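Local atomic coordinates of beta-d-glucoside glucohydrolase (Hypocrea jecorina, PDB entry 3ZZ1), a protein that probably hydrolyses terminal, non-reducing beta-D-glucosyl residues, releasing beta-D-glucose, as a family 3 glycoside hydrolase in cellulose degradation. Residues L25-S33 with W267-N276. Sequence-based numbering, arbitrary orientation.
Sequences LQDKVGIVS and WGPALTNAVN
Val29, Val32 and Ser33 meet Trp267, Gly268 and Leu271 in a helix-helix contact at the periphery of the chain, in which helix 25-32, near the N-terminus, packs on helix 269-276 of the TIM-barrel-type family 3 domain. The short axes pass 9.7 Å apart at their closest, their N-to-C directions 132° apart; the backbones are nearest just past 25-32 and just before 269-276, at Ser33 and Gly268. This junction illustrates how one hydroxyl can tie two helix ends together: Ser33 OG donates to Val29 O (2.6 Å) one turn back in the helix it follows and accepts from Gly268 N (3.1 Å), the N-cap residue of the other. The serine's first torsion (chi1 -47°) turns OG back beside its own backbone N, where both partners can be met. Replacing Ser33 by an alanine removes OG and is likely to leave Gly268 N without this acceptor, untying the two helix ends. Beside it, Val32 CG2 presses tightly on Leu271 CD2 (3.5 Å), which also lies over one face of the Trp267 indole, offset toward its rim, while Val32 O approaches the ring edge in plane at CE3 (3.4 Å). Val29 crosses Thr272 at about a right angle, both methyls touching OG1. Farther along, Leu25 CD2 and Val275 CG1 meet tip to tip (3.8 Å). Helix 282-298 backs the pair, touching Val32, Trp267 and Val275 and binding Lys28 through a salt bridge from Asp286; helix 244-249 packs against Trp267, whose NE1 is hydrogen-bonded to Thr243 O.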
# COMPACT_ATOMS: atom_id res chain seq x y z
N LEU A 25 31.40 -5.42 -22.49
CA LEU A 25 30.00 -5.72 -22.79
C LEU A 25 29.43 -6.87 -21.95
O LEU A 25 28.29 -6.79 -21.48
CB LEU A 25 29.79 -5.98 -24.29
CG LEU A 25 28.36 -6.26 -24.80
CD1 LEU A 25 27.36 -5.17 -24.40
CD2 LEU A 25 28.36 -6.44 -26.31
N GLN A 26 30.22 -7.93 -21.75
CA GLN A 26 29.76 -9.08 -20.97
C GLN A 26 29.49 -8.69 -19.51
O GLN A 26 28.49 -9.10 -18.93
CB GLN A 26 30.74 -10.26 -21.05
CG GLN A 26 30.14 -11.58 -20.55
CD GLN A 26 28.75 -11.90 -21.14
OE1 GLN A 26 28.54 -11.84 -22.35
NE2 GLN A 26 27.80 -12.24 -20.26
N ASP A 27 30.39 -7.88 -18.94
CA ASP A 27 30.18 -7.29 -17.63
C ASP A 27 28.81 -6.64 -17.57
O ASP A 27 28.01 -6.93 -16.67
CB ASP A 27 31.25 -6.22 -17.34
CG ASP A 27 32.62 -6.80 -17.08
OD1 ASP A 27 32.72 -7.84 -16.40
OD2 ASP A 27 33.60 -6.20 -17.54
N LYS A 28 28.54 -5.77 -18.54
CA LYS A 28 27.32 -4.96 -18.59
C LYS A 28 26.07 -5.80 -18.79
O LYS A 28 25.04 -5.54 -18.16
CB LYS A 28 27.45 -3.91 -19.71
CG LYS A 28 28.51 -2.85 -19.45
CD LYS A 28 28.92 -2.15 -20.73
CE LYS A 28 30.12 -1.26 -20.50
NZ LYS A 28 30.41 -0.41 -21.69
N VAL A 29 26.17 -6.80 -19.66
CA VAL A 29 25.06 -7.71 -19.93
C VAL A 29 24.73 -8.55 -18.69
O VAL A 29 23.56 -8.82 -18.42
CB VAL A 29 25.34 -8.60 -21.17
CG1 VAL A 29 24.35 -9.75 -21.27
CG2 VAL A 29 25.29 -7.76 -22.45
N GLY A 30 25.75 -8.92 -17.93
CA GLY A 30 25.58 -9.67 -16.69
C GLY A 30 24.89 -8.86 -15.60
O GLY A 30 24.15 -9.41 -14.78
N ILE A 31 25.14 -7.55 -15.59
CA ILE A 31 24.54 -6.64 -14.61
C ILE A 31 23.04 -6.43 -14.85
O ILE A 31 22.26 -6.31 -13.89
CB ILE A 31 25.31 -5.27 -14.58
CG1 ILE A 31 26.73 -5.48 -14.03
CG2 ILE A 31 24.56 -4.23 -13.74
CD1 ILE A 31 27.61 -4.24 -14.05
N VAL A 32 22.63 -6.41 -16.11
CA VAL A 32 21.24 -6.11 -16.48
C VAL A 32 20.37 -7.36 -16.69
O VAL A 32 19.15 -7.25 -16.79
CB VAL A 32 21.16 -5.20 -17.74
CG1 VAL A 32 22.07 -3.99 -17.58
CG2 VAL A 32 21.51 -5.98 -19.00
N SER A 33 21.00 -8.54 -16.74
CA SER A 33 20.29 -9.77 -17.05
C SER A 33 20.22 -10.71 -15.85
O SER A 33 21.26 -11.13 -15.32
CB SER A 33 20.95 -10.50 -18.23
OG SER A 33 21.22 -9.61 -19.30
N TRP A 267 17.11 -11.39 -22.67
CA TRP A 267 18.39 -10.72 -22.58
C TRP A 267 19.49 -11.76 -22.41
O TRP A 267 19.42 -12.83 -23.02
CB TRP A 267 18.37 -9.63 -21.50
CG TRP A 267 17.67 -8.36 -21.97
CD1 TRP A 267 17.06 -8.16 -23.18
CD2 TRP A 267 17.50 -7.15 -21.23
NE1 TRP A 267 16.54 -6.89 -23.25
CE2 TRP A 267 16.80 -6.25 -22.07
CE3 TRP A 267 17.89 -6.72 -19.95
CZ2 TRP A 267 16.45 -4.96 -21.65
CZ3 TRP A 267 17.55 -5.44 -19.55
CH2 TRP A 267 16.84 -4.57 -20.39
N GLY A 268 20.51 -11.48 -21.61
CA GLY A 268 21.67 -12.37 -21.53
C GLY A 268 22.32 -12.49 -22.91
O GLY A 268 22.60 -11.47 -23.54
N PRO A 269 22.53 -13.73 -23.40
CA PRO A 269 23.15 -13.91 -24.71
C PRO A 269 22.39 -13.21 -25.84
O PRO A 269 23.02 -12.69 -26.76
CB PRO A 269 23.14 -15.43 -24.90
CG PRO A 269 23.06 -15.99 -23.52
CD PRO A 269 22.19 -15.02 -22.77
N ALA A 270 21.06 -13.19 -25.75
CA ALA A 270 20.23 -12.51 -26.75
C ALA A 270 20.45 -11.00 -26.76
O ALA A 270 20.43 -10.38 -27.83
CB ALA A 270 18.77 -12.86 -26.57
N LEU A 271 20.68 -10.41 -25.58
CA LEU A 271 21.02 -8.98 -25.50
C LEU A 271 22.41 -8.72 -26.08
O LEU A 271 22.60 -7.77 -26.84
CB LEU A 271 20.93 -8.45 -24.07
CG LEU A 271 21.21 -6.95 -23.88
CD1 LEU A 271 20.24 -6.07 -24.67
CD2 LEU A 271 21.19 -6.57 -22.41
N THR A 272 23.37 -9.57 -25.72
CA THR A 272 24.70 -9.55 -26.33
C THR A 272 24.58 -9.58 -27.86
O THR A 272 25.20 -8.77 -28.55
CB THR A 272 25.59 -10.71 -25.81
OG1 THR A 272 25.87 -10.50 -24.42
CG2 THR A 272 26.91 -10.80 -26.58
N ASN A 273 23.74 -10.48 -28.37
CA ASN A 273 23.49 -10.61 -29.81
C ASN A 273 22.81 -9.38 -30.42
O ASN A 273 23.15 -8.99 -31.54
CB ASN A 273 22.67 -11.86 -30.11
CG ASN A 273 23.45 -13.15 -29.87
OD1 ASN A 273 24.68 -13.14 -29.76
ND2 ASN A 273 22.73 -14.27 -29.78
N ALA A 274 21.88 -8.78 -29.68
CA ALA A 274 21.17 -7.58 -30.15
C ALA A 274 22.07 -6.34 -30.22
O ALA A 274 21.89 -5.48 -31.08
CB ALA A 274 19.94 -7.31 -29.28
N VAL A 275 23.04 -6.25 -29.31
CA VAL A 275 24.03 -5.17 -29.33
C VAL A 275 25.02 -5.37 -30.49
O VAL A 275 25.32 -4.43 -31.23
CB VAL A 275 24.77 -5.05 -27.97
CG1 VAL A 275 25.90 -4.04 -28.04
CG2 VAL A 275 23.79 -4.65 -26.87
N ASN A 276 25.51 -6.60 -30.65
CA ASN A 276 26.45 -6.93 -31.73
C ASN A 276 25.86 -6.81 -33.13
O ASN A 276 26.59 -6.50 -34.08
CB ASN A 276 27.02 -8.34 -31.54
CG ASN A 276 27.98 -8.42 -30.39
OD1 ASN A 276 28.56 -7.41 -29.97
ND2 ASN A 276 28.17 -9.62 -29.86